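Local coordinates for ferulic acid esterase, AmCE1/Fae1A (Anaeromyces mucronatus, PDB 5CXX), which probably hydrolyses feruloyl ester bonds as an alpha/beta-hydrolase esterase and is seen here with ferulic acid, the product of such a reaction, bound, at residues D12-K17 with G261-I266; V44-G49 with E139-L144; G64-E69 with P116-G121. All coordinates share one frame; numbering follows the deposited sequence. Where two conformers were deposited one is given.

Interaction 1: D12-K17 with G261-I266; sequences DKYRTK and GFYNFI
Tyr14 and Tyr263 alone make this contact, ring against ring, between the short N-terminal helical turn of 12-17 and the helical segment 261-266 near the C-terminus. One corner of the Tyr263 ring, CE1, rests over a face of Tyr14, 3.4 Å above its plane and displaced toward the rim on the CG-CD2 side. The closest pair, Tyr263 CE1 and Tyr14 CD2, is 3.5 Å apart. The ring planes are inclined at 37° with centroids 5.1 Å apart, so the pair is neither a parallel stack nor an edge-to-face arrangement. Tyr14 CB continues the packing surface, lying 3.8 Å from Tyr263 CE1, while the Tyr263 hydroxyl lies beyond the CD2-CE2 side of the Tyr14 ring, 3.7 Å from Tyr14 CE2.

On the Tyr263 side, CG stands anti to the backbone N (chi1 172°), which carries the ring off the helix toward the N-terminal turn. That turn is held by a weak Arg15 N to Asp12 O bond and by Thr16 OG1, which donates to the same Asp12 O over 2.8 Å from above the carbonyl plane. Farther out, Arg15 makes a salt bridge with Asp75, and Asn84 bonds to the carbonyl oxygens of Tyr14 and Thr16. Near Tyr263 on its helix, Phe262 and Phe265 touch strands 150-155 and 175-179 of the main sheet.

No hydrogen bond spans the two segments, and both hydroxyls find their partners beyond them: Tyr14 OH with Glu88, Tyr263 OH with Arg90. The contact is therefore apolar in its middle, with the polar ends of two buried rings satisfied by charged groups. The neighbouring carboxylate and guanidinium would probably polarise the two phenols in opposite senses, while dispersion between the rings joins the chain's two ends.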
loop_
_atom_site.group_PDB
_atom_site.type_symbol
_atom_site.label_atom_id
_atom_site.label_comp_id
_atom_site.label_asym_id
_atom_site.label_seq_id
_atom_site.Cartn_x
_atom_site.Cartn_y
_atom_site.Cartn_z
ATOM N N ASP A 12 -3.104 -17.440 -11.376
ATOM C CA ASP A 12 -1.668 -17.477 -11.607
ATOM C C ASP A 12 -1.237 -16.669 -12.807
ATOM O O ASP A 12 -0.172 -16.060 -12.795
ATOM C CB ASP A 12 -1.188 -18.931 -11.762
ATOM C CG ASP A 12 -1.164 -19.684 -10.427
ATOM O OD1 ASP A 12 -1.156 -19.043 -9.340
ATOM O OD2 ASP A 12 -1.152 -20.929 -10.460
ATOM N N LYS A 13 -2.034 -16.634 -13.873
ATOM C CA LYS A 13 -1.567 -15.941 -15.038
ATOM C C LYS A 13 -1.458 -14.414 -14.900
ATOM O O LYS A 13 -0.775 -13.779 -15.712
ATOM C CB LYS A 13 -2.426 -16.283 -16.247
ATOM C CG LYS A 13 -3.822 -15.781 -16.130
ATOM C CD LYS A 13 -4.655 -16.137 -17.391
ATOM C CE LYS A 13 -6.108 -15.771 -17.173
ATOM N NZ LYS A 13 -6.926 -15.974 -18.423
ATOM N N TYR A 14 -2.092 -13.797 -13.898
ATOM C CA TYR A 14 -1.927 -12.374 -13.742
ATOM C C TYR A 14 -0.734 -12.070 -12.827
ATOM O O TYR A 14 -0.109 -11.008 -12.975
ATOM C CB TYR A 14 -3.199 -11.729 -13.148
ATOM C CG TYR A 14 -4.266 -11.751 -14.176
ATOM C CD1 TYR A 14 -4.257 -10.829 -15.198
ATOM C CD2 TYR A 14 -5.280 -12.718 -14.117
ATOM C CE1 TYR A 14 -5.234 -10.888 -16.182
ATOM C CE2 TYR A 14 -6.280 -12.776 -15.098
ATOM C CZ TYR A 14 -6.227 -11.864 -16.105
ATOM O OH TYR A 14 -7.210 -11.950 -17.061
ATOM N N ARG A 15 -0.363 -12.978 -11.907
ATOM C CA ARG A 15 0.759 -12.669 -11.013
ATOM C C ARG A 15 2.101 -13.207 -11.499
ATOM O O ARG A 15 3.118 -13.074 -10.824
ATOM C CB ARG A 15 0.492 -13.189 -9.595
ATOM C CG ARG A 15 0.163 -14.709 -9.566
ATOM C CD ARG A 15 -0.096 -15.131 -8.069
ATOM N NE ARG A 15 1.162 -15.116 -7.280
ATOM C CZ ARG A 15 1.268 -15.697 -6.086
ATOM N NH1 ARG A 15 0.176 -16.258 -5.538
ATOM N NH2 ARG A 15 2.437 -15.702 -5.427
ATOM N N THR A 16 2.082 -13.829 -12.683
ATOM C CA THR A 16 3.266 -14.446 -13.320
ATOM C C THR A 16 3.648 -13.615 -14.556
ATOM O O THR A 16 2.749 -13.205 -15.353
ATOM C CB THR A 16 2.915 -15.921 -13.729
ATOM O OG1 THR A 16 2.594 -16.624 -12.515
ATOM C CG2 THR A 16 4.101 -16.630 -14.391
ATOM N N LYS A 17 4.953 -13.421 -14.772
ATOM C CA LYS A 17 5.397 -12.847 -16.039
ATOM C C LYS A 17 5.151 -13.828 -17.174
ATOM O O LYS A 17 5.538 -14.986 -17.093
ATOM C CB LYS A 17 6.893 -12.469 -15.997
ATOM C CG LYS A 17 7.054 -11.290 -14.992
ATOM C CD LYS A 17 8.574 -10.917 -14.985
ATOM C CE LYS A 17 8.853 -9.748 -14.052
ATOM N NZ LYS A 17 10.376 -9.496 -14.009
ATOM N N GLY A 261 -4.967 -9.306 -3.080
ATOM C CA GLY A 261 -5.297 -7.925 -2.772
ATOM C C GLY A 261 -4.882 -6.987 -3.915
ATOM O O GLY A 261 -5.647 -6.167 -4.373
ATOM N N PHE A 262 -3.626 -7.118 -4.352
ATOM C CA PHE A 262 -3.126 -6.205 -5.384
ATOM C C PHE A 262 -3.849 -6.369 -6.713
ATOM O O PHE A 262 -4.150 -5.395 -7.443
ATOM C CB PHE A 262 -1.628 -6.462 -5.566
ATOM C CG PHE A 262 -0.882 -5.334 -6.243
ATOM C CD1 PHE A 262 -0.956 -4.012 -5.751
ATOM C CD2 PHE A 262 -0.015 -5.624 -7.309
ATOM C CE1 PHE A 262 -0.225 -2.972 -6.364
ATOM C CE2 PHE A 262 0.721 -4.596 -7.909
ATOM C CZ PHE A 262 0.627 -3.290 -7.435
ATOM N N TYR A 263 -4.155 -7.626 -7.066
ATOM C CA TYR A 263 -4.925 -7.915 -8.286
ATOM C C TYR A 263 -6.291 -7.226 -8.274
ATOM O O TYR A 263 -6.674 -6.572 -9.268
ATOM C CB TYR A 263 -5.100 -9.442 -8.389
ATOM C CG TYR A 263 -6.028 -9.934 -9.486
ATOM C CD1 TYR A 263 -5.691 -9.800 -10.835
ATOM C CD2 TYR A 263 -7.248 -10.572 -9.157
ATOM C CE1 TYR A 263 -6.499 -10.288 -11.844
ATOM C CE2 TYR A 263 -8.075 -11.076 -10.183
ATOM C CZ TYR A 263 -7.688 -10.920 -11.514
ATOM O OH TYR A 263 -8.499 -11.431 -12.507
ATOM N N ASN A 264 -7.057 -7.371 -7.176
ATOM C CA ASN A 264 -8.329 -6.646 -7.151
ATOM C C ASN A 264 -8.147 -5.131 -7.080
ATOM O O ASN A 264 -8.889 -4.371 -7.739
ATOM C CB ASN A 264 -9.138 -7.161 -5.951
ATOM C CG ASN A 264 -9.762 -8.508 -6.215
ATOM O OD1 ASN A 264 -10.803 -8.582 -6.884
ATOM N ND2 ASN A 264 -9.151 -9.568 -5.694
ATOM N N PHE A 265 -7.160 -4.673 -6.315
ATOM C CA PHE A 265 -6.970 -3.249 -6.178
ATOM C C PHE A 265 -6.648 -2.546 -7.494
ATOM O O PHE A 265 -7.192 -1.493 -7.822
ATOM C CB PHE A 265 -5.871 -3.021 -5.137
ATOM C CG PHE A 265 -5.604 -1.555 -4.788
ATOM C CD1 PHE A 265 -6.607 -0.771 -4.177
ATOM C CD2 PHE A 265 -4.364 -1.005 -5.057
ATOM C CE1 PHE A 265 -6.315 0.573 -3.808
ATOM C CE2 PHE A 265 -4.083 0.331 -4.744
ATOM C CZ PHE A 265 -5.042 1.107 -4.110
ATOM N N ILE A 266 -5.714 -3.128 -8.258
ATOM C CA ILE A 266 -5.234 -2.447 -9.476
ATOM C C ILE A 266 -6.304 -2.444 -10.572
ATOM O O ILE A 266 -6.289 -1.629 -11.486
ATOM C CB ILE A 266 -3.906 -3.117 -9.944
ATOM C CG1 ILE A 266 -2.810 -2.811 -8.914
ATOM C CG2 ILE A 266 -3.476 -2.609 -11.365
ATOM C CD1 ILE A 266 -2.371 -1.331 -8.799
#

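Interaction 2: V44-G49 with E139-L144; sequences VILPVG and EHYSIL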
loop_
_atom_site.group_PDB
_atom_site.type_symbol
_atom_site.label_atom_id
_atom_site.label_comp_id
_atom_site.label_asym_id
_atom_site.label_seq_id
_atom_site.Cartn_x
_atom_site.Cartn_y
_atom_site.Cartn_z
ATOM N N VAL A 44 11.717 3.175 -7.939
ATOM C CA VAL A 44 10.768 3.736 -8.885
ATOM C C VAL A 44 10.666 2.799 -10.089
ATOM O O VAL A 44 11.674 2.494 -10.729
ATOM C CB VAL A 44 11.188 5.154 -9.319
ATOM C CG1 VAL A 44 10.211 5.721 -10.382
ATOM C CG2 VAL A 44 11.194 6.076 -8.088
ATOM N N ILE A 45 9.436 2.420 -10.410
ATOM C CA ILE A 45 9.164 1.494 -11.519
ATOM C C ILE A 45 8.339 2.263 -12.563
ATOM O O ILE A 45 7.125 2.471 -12.379
ATOM C CB ILE A 45 8.435 0.270 -10.987
ATOM C CG1 ILE A 45 9.263 -0.455 -9.897
ATOM C CG2 ILE A 45 8.049 -0.662 -12.185
ATOM C CD1 ILE A 45 8.304 -1.282 -8.925
ATOM N N LEU A 46 9.011 2.727 -13.605
ATOM C CA LEU A 46 8.323 3.441 -14.690
ATOM C C LEU A 46 7.621 2.464 -15.606
ATOM O O LEU A 46 8.093 1.363 -15.790
ATOM C CB LEU A 46 9.332 4.276 -15.470
ATOM C CG LEU A 46 10.014 5.347 -14.597
ATOM C CD1 LEU A 46 11.140 6.053 -15.384
ATOM C CD2 LEU A 46 9.019 6.386 -13.927
ATOM N N PRO A 47 6.500 2.884 -16.204
ATOM C CA PRO A 47 5.752 1.963 -17.061
ATOM C C PRO A 47 6.557 1.652 -18.329
ATOM O O PRO A 47 7.424 2.409 -18.729
ATOM C CB PRO A 47 4.465 2.738 -17.383
ATOM C CG PRO A 47 4.903 4.174 -17.330
ATOM C CD PRO A 47 5.822 4.175 -16.068
ATOM N N VAL A 48 6.249 0.518 -18.928
ATOM C CA VAL A 48 6.848 0.165 -20.204
ATOM C C VAL A 48 6.556 1.285 -21.190
ATOM O O VAL A 48 5.396 1.702 -21.300
ATOM C CB VAL A 48 6.269 -1.167 -20.703
ATOM C CG1 VAL A 48 6.693 -1.434 -22.135
ATOM C CG2 VAL A 48 6.724 -2.303 -19.771
ATOM N N GLY A 49 7.577 1.757 -21.927
ATOM C CA GLY A 49 7.336 2.814 -22.897
ATOM C C GLY A 49 7.140 4.193 -22.304
ATOM O O GLY A 49 6.666 5.091 -22.990
ATOM N N GLU A 139 8.759 16.516 -8.886
ATOM C CA GLU A 139 9.897 17.251 -9.457
ATOM C C GLU A 139 10.665 16.449 -10.497
ATOM O O GLU A 139 11.255 17.044 -11.421
ATOM C CB GLU A 139 10.822 17.653 -8.302
ATOM C CG GLU A 139 12.141 18.377 -8.681
ATOM C CD GLU A 139 11.921 19.768 -9.302
ATOM O OE1 GLU A 139 11.161 20.582 -8.722
ATOM O OE2 GLU A 139 12.550 20.069 -10.348
ATOM N N HIS A 140 10.699 15.120 -10.372
ATOM C CA HIS A 140 11.650 14.312 -11.139
ATOM C C HIS A 140 11.019 13.437 -12.205
ATOM O O HIS A 140 11.755 12.926 -13.059
ATOM C CB HIS A 140 12.476 13.417 -10.209
ATOM C CG HIS A 140 13.399 14.200 -9.333
ATOM N ND1 HIS A 140 14.633 14.648 -9.768
ATOM C CD2 HIS A 140 13.236 14.701 -8.089
ATOM C CE1 HIS A 140 15.213 15.336 -8.801
ATOM N NE2 HIS A 140 14.397 15.374 -7.770
ATOM N N TYR A 141 9.699 13.258 -12.142
ATOM C CA TYR A 141 9.007 12.373 -13.081
ATOM C C TYR A 141 7.782 13.040 -13.648
ATOM O O TYR A 141 7.272 14.022 -13.097
ATOM C CB TYR A 141 8.613 11.058 -12.400
ATOM C CG TYR A 141 9.851 10.316 -11.929
ATOM C CD1 TYR A 141 10.645 9.600 -12.837
ATOM C CD2 TYR A 141 10.272 10.361 -10.575
ATOM C CE1 TYR A 141 11.809 8.936 -12.406
ATOM C CE2 TYR A 141 11.407 9.686 -10.167
ATOM C CZ TYR A 141 12.156 8.984 -11.071
ATOM O OH TYR A 141 13.320 8.335 -10.664
ATOM N N SER A 142 7.308 12.510 -14.769
ATOM C CA SER A 142 6.143 13.120 -15.419
ATOM C C SER A 142 4.881 12.462 -14.860
ATOM O O SER A 142 4.360 11.491 -15.399
ATOM C CB SER A 142 6.230 12.964 -16.932
ATOM O OG SER A 142 5.184 13.684 -17.532
ATOM N N ILE A 143 4.422 12.987 -13.739
ATOM C CA ILE A 143 3.286 12.394 -13.039
ATOM C C ILE A 143 2.019 13.241 -13.185
ATOM O O ILE A 143 2.060 14.435 -13.473
ATOM C CB ILE A 143 3.580 12.221 -11.526
ATOM C CG1 ILE A 143 3.560 13.570 -10.798
ATOM C CG2 ILE A 143 4.967 11.506 -11.323
ATOM C CD1 ILE A 143 3.640 13.360 -9.202
ATOM N N LEU A 144 0.892 12.572 -13.011
ATOM C CA LEU A 144 -0.397 13.231 -12.787
ATOM C C LEU A 144 -0.515 13.470 -11.292
ATOM O O LEU A 144 -0.205 12.596 -10.493
ATOM C CB LEU A 144 -1.537 12.362 -13.264
ATOM C CG LEU A 144 -1.635 12.250 -14.784
ATOM C CD1 LEU A 144 -2.681 11.208 -15.135
ATOM C CD2 LEU A 144 -1.977 13.639 -15.399
#
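Tyr141, the first residue to leave helical geometry after helix 125-140, lays its ring against Val44 of strand 38-45 and Leu46 just along the chain. That strand belongs to the main mixed sheet, beside strand 26-33. Val44 comes from the opposite direction, over the ring face. Its CG1 methyl makes a CH-pi contact there, 4.2 Å from the ring centroid and 22° off the normal, with Tyr141 CZ the nearest ring atom at 3.9 Å. The other branch, CG2, sits near the phenol end, 4.0 Å from Tyr141 OH. Placing CG1 anti to the backbone N (chi1 177°) gives the face to one methyl and the hydroxyl end to the other.

Leu46 crosses the tyrosine at about a right angle. Its CD2 comes obliquely to the ring, 3.8 Å from Tyr141 CD1, and CD1 of the leucine lies a little farther off, near Tyr141 CE1. Ile29 of strand 26-33 touches both Val44 and Tyr141, and Met137 of the preceding helix packs on Val44.

With no hydrogen bond between the segments, the strand and the helix exit are joined purely by branched aliphatic groups on an aromatic ring, a partly buried contact resting on shape and dispersion rather than on directional bonds.

Interaction 3: G64-E69 with P116-G121; sequences GLMSYE and PEYYKG. With FER (3-(4-hydroxy-3-methoxyphenyl)-2-propenoic acid), chain D.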
loop_
_atom_site.group_PDB
_atom_site.type_symbol
_atom_site.label_atom_id
_atom_site.label_comp_id
_atom_site.label_asym_id
_atom_site.label_seq_id
_atom_site.Cartn_x
_atom_site.Cartn_y
_atom_site.Cartn_z
ATOM N N GLY A 64 5.978 -4.453 4.665
ATOM C CA GLY A 64 5.630 -4.709 6.049
ATOM C C GLY A 64 6.769 -4.517 7.049
ATOM O O GLY A 64 7.867 -3.984 6.738
ATOM N N LEU A 65 6.498 -4.940 8.272
ATOM C CA LEU A 65 7.446 -4.741 9.345
ATOM C C LEU A 65 8.737 -5.487 9.009
ATOM O O LEU A 65 8.721 -6.588 8.447
ATOM C CB LEU A 65 6.866 -5.314 10.681
ATOM C CG LEU A 65 7.274 -4.676 11.982
ATOM C CD1 LEU A 65 6.783 -3.222 12.033
ATOM C CD2 LEU A 65 6.770 -5.553 13.136
ATOM N N MET A 66 9.852 -4.912 9.385
ATOM C CA MET A 66 11.155 -5.609 9.253
ATOM C C MET A 66 11.580 -5.872 7.794
ATOM O O MET A 66 12.480 -6.653 7.518
ATOM C CB MET A 66 11.210 -6.922 10.059
ATOM C CG MET A 66 10.554 -6.718 11.480
ATOM S SD MET A 66 10.951 -8.082 12.424
ATOM C CE MET A 66 9.707 -7.854 13.775
ATOM N N SER A 67 10.917 -5.196 6.858
ATOM C CA SER A 67 11.223 -5.274 5.401
ATOM C C SER A 67 11.815 -3.962 4.928
ATOM O O SER A 67 12.048 -3.066 5.770
ATOM C CB SER A 67 9.947 -5.616 4.614
ATOM O OG SER A 67 9.635 -6.952 5.008
ATOM N N TYR A 68 12.034 -3.843 3.604
ATOM C CA TYR A 68 12.652 -2.617 3.060
ATOM C C TYR A 68 12.218 -2.471 1.607
ATOM O O TYR A 68 11.366 -3.223 1.166
ATOM C CB TYR A 68 14.198 -2.649 3.213
ATOM C CG TYR A 68 14.878 -3.763 2.430
ATOM C CD1 TYR A 68 14.751 -5.091 2.841
ATOM C CD2 TYR A 68 15.629 -3.471 1.255
ATOM C CE1 TYR A 68 15.343 -6.123 2.099
ATOM C CE2 TYR A 68 16.245 -4.500 0.512
ATOM C CZ TYR A 68 16.093 -5.812 0.951
ATOM O OH TYR A 68 16.665 -6.872 0.262
ATOM N N GLU A 69 12.819 -1.529 0.907
ATOM C CA GLU A 69 12.223 -1.091 -0.369
ATOM C C GLU A 69 12.260 -2.169 -1.447
ATOM O O GLU A 69 11.464 -2.101 -2.379
ATOM C CB GLU A 69 12.886 0.212 -0.848
ATOM C CG GLU A 69 14.363 0.056 -1.356
ATOM C CD GLU A 69 15.399 -0.056 -0.211
ATOM O OE1 GLU A 69 15.066 0.146 0.994
ATOM O OE2 GLU A 69 16.587 -0.339 -0.546
ATOM N N PRO A 116 6.726 -0.967 20.379
ATOM C CA PRO A 116 6.128 0.305 20.036
ATOM C C PRO A 116 7.127 1.286 19.508
ATOM O O PRO A 116 6.757 2.102 18.694
ATOM C CB PRO A 116 5.595 0.804 21.360
ATOM C CG PRO A 116 5.240 -0.475 22.038
ATOM C CD PRO A 116 6.418 -1.335 21.792
ATOM N N GLU A 117 8.344 1.282 20.045
ATOM C CA GLU A 117 9.297 2.255 19.537
ATOM C C GLU A 117 9.629 2.013 18.092
ATOM O O GLU A 117 9.760 2.960 17.331
ATOM C CB GLU A 117 10.587 2.221 20.394
ATOM C CG GLU A 117 11.554 3.352 20.007
ATOM C CD GLU A 117 10.979 4.757 20.245
ATOM O OE1 GLU A 117 10.079 4.908 21.111
ATOM O OE2 GLU A 117 11.451 5.713 19.592
ATOM N N TYR A 118 9.749 0.754 17.679
ATOM C CA TYR A 118 10.009 0.507 16.250
ATOM C C TYR A 118 8.791 0.916 15.370
ATOM O O TYR A 118 8.918 1.496 14.277
ATOM C CB TYR A 118 10.408 -0.995 16.033
ATOM C CG TYR A 118 10.732 -1.346 14.591
ATOM C CD1 TYR A 118 11.842 -0.762 13.952
ATOM C CD2 TYR A 118 10.008 -2.323 13.913
ATOM C CE1 TYR A 118 12.122 -1.077 12.633
ATOM C CE2 TYR A 118 10.305 -2.675 12.613
ATOM C CZ TYR A 118 11.370 -2.037 11.968
ATOM O OH TYR A 118 11.627 -2.371 10.633
ATOM N N TYR A 119 7.563 0.642 15.868
ATOM C CA TYR A 119 6.407 1.052 15.088
ATOM C C TYR A 119 6.343 2.535 14.791
ATOM O O TYR A 119 5.776 2.902 13.738
ATOM C CB TYR A 119 5.126 0.644 15.849
ATOM C CG TYR A 119 5.038 -0.804 16.276
ATOM C CD1 TYR A 119 5.691 -1.847 15.597
ATOM C CD2 TYR A 119 4.218 -1.151 17.358
ATOM C CE1 TYR A 119 5.588 -3.158 16.025
ATOM C CE2 TYR A 119 4.087 -2.480 17.743
ATOM C CZ TYR A 119 4.767 -3.461 17.081
ATOM O OH TYR A 119 4.666 -4.766 17.524
ATOM N N LYS A 120 6.823 3.369 15.726
ATOM C CA LYS A 120 6.743 4.838 15.525
ATOM C C LYS A 120 7.363 5.282 14.191
ATOM O O LYS A 120 6.926 6.257 13.584
ATOM C CB LYS A 120 7.443 5.577 16.662
ATOM C CG LYS A 120 6.636 5.444 17.992
ATOM C CD LYS A 120 7.426 6.183 19.071
ATOM C CE LYS A 120 6.754 5.993 20.459
ATOM N NZ LYS A 120 7.642 6.569 21.504
ATOM N N GLY A 121 8.417 4.585 13.752
ATOM C CA GLY A 121 9.044 4.916 12.472
ATOM C C GLY A 121 8.164 4.667 11.263
ATOM O O GLY A 121 8.227 5.436 10.277
HETATM C C4 FER D . 1.885 -6.575 15.737
HETATM C C5 FER D . 1.985 -7.790 14.997
HETATM C C6 FER D . 2.402 -7.755 13.699
HETATM C C3 FER D . 2.139 -5.360 15.074
HETATM C C2 FER D . 2.584 -5.307 13.780
HETATM C C1 FER D . 2.697 -6.495 13.081
HETATM C C10 FER D . 2.024 -3.064 15.121
HETATM C C7 FER D . 3.202 -6.433 11.680
HETATM C C8 FER D . 3.678 -7.486 10.992
HETATM C C9 FER D . 4.158 -7.260 9.560
HETATM O O1 FER D . 4.151 -6.116 9.004
HETATM O O2 FER D . 4.610 -8.250 8.927
HETATM O O4 FER D . 1.479 -6.487 17.034
HETATM O O3 FER D . 1.971 -4.270 15.876
#
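Leu65 pushes its forked end between Tyr118 and Tyr119, filling the hollow between two adjacent side chains of helix 116-123. Its CG, roughly anti to the backbone N (chi1 -150°), carries the fork toward the two tyrosines. One prong, CD1, lies 3.6 Å from Tyr118 CE2, sliding past that ring in the opposite direction. The other, CD2, comes to the edge of the second ring near its plane, 3.9 Å from Tyr119 CE1. Leu65 occupies the first corner of a type II turn from Gly64 to Ser67. At the next corner Met66 N donates a weak, bent hydrogen bond to Tyr118 OH, 3.3 Å long, and CG packs loosely on the same ring; Tyr118 OH is also bonded to Tyr122 OH.

Ferulic acid takes a face of Tyr119, the ring whose edge meets Leu65. Its methoxy carbon C10 stands 3.3 Å above the centre of the Tyr119 ring. At the other end Leu65 N gives a nearly straight bond (172°) to carboxylate oxygen O1 over 2.7 Å, consistent with an oxyanion-hole amide, as in related esterases; Met157 N, Asp190 and His196 also bond the ligand. Without this ring, with an alanine at Tyr119, the methoxy group would probably lose its aromatic floor, a gap would open beside Leu65 CD2 and the hydrogen bond from Tyr119 OH to Ser193 would go.

The turn follows strand 58-62 of the central sheet and precedes helix 77-87. Met157 touches both Leu65 and Tyr119, so the ferulate pocket is bordered by this loop, helix 116-123 and the start of helix 157-168.

Interactions 1 and 3 are buried and lie on opposite sides of the chain's centre, their centres about 26 Å apart, whereas interaction 2 is only partly buried and farther from the middle. The three are nested along the chain: interaction 3 within the loop closed by interaction 2, and that within the loop closed by interaction 1. None touches another, and no helix or strand is shared, although helices 116-123 and 125-140, used by interactions 3 and 2, are consecutive. All rely on tyrosine. Ring meets ring in interaction 1 and aliphatic branches in interaction 2; in interaction 3 alone a bond crosses the segments and a ligand joins the packing.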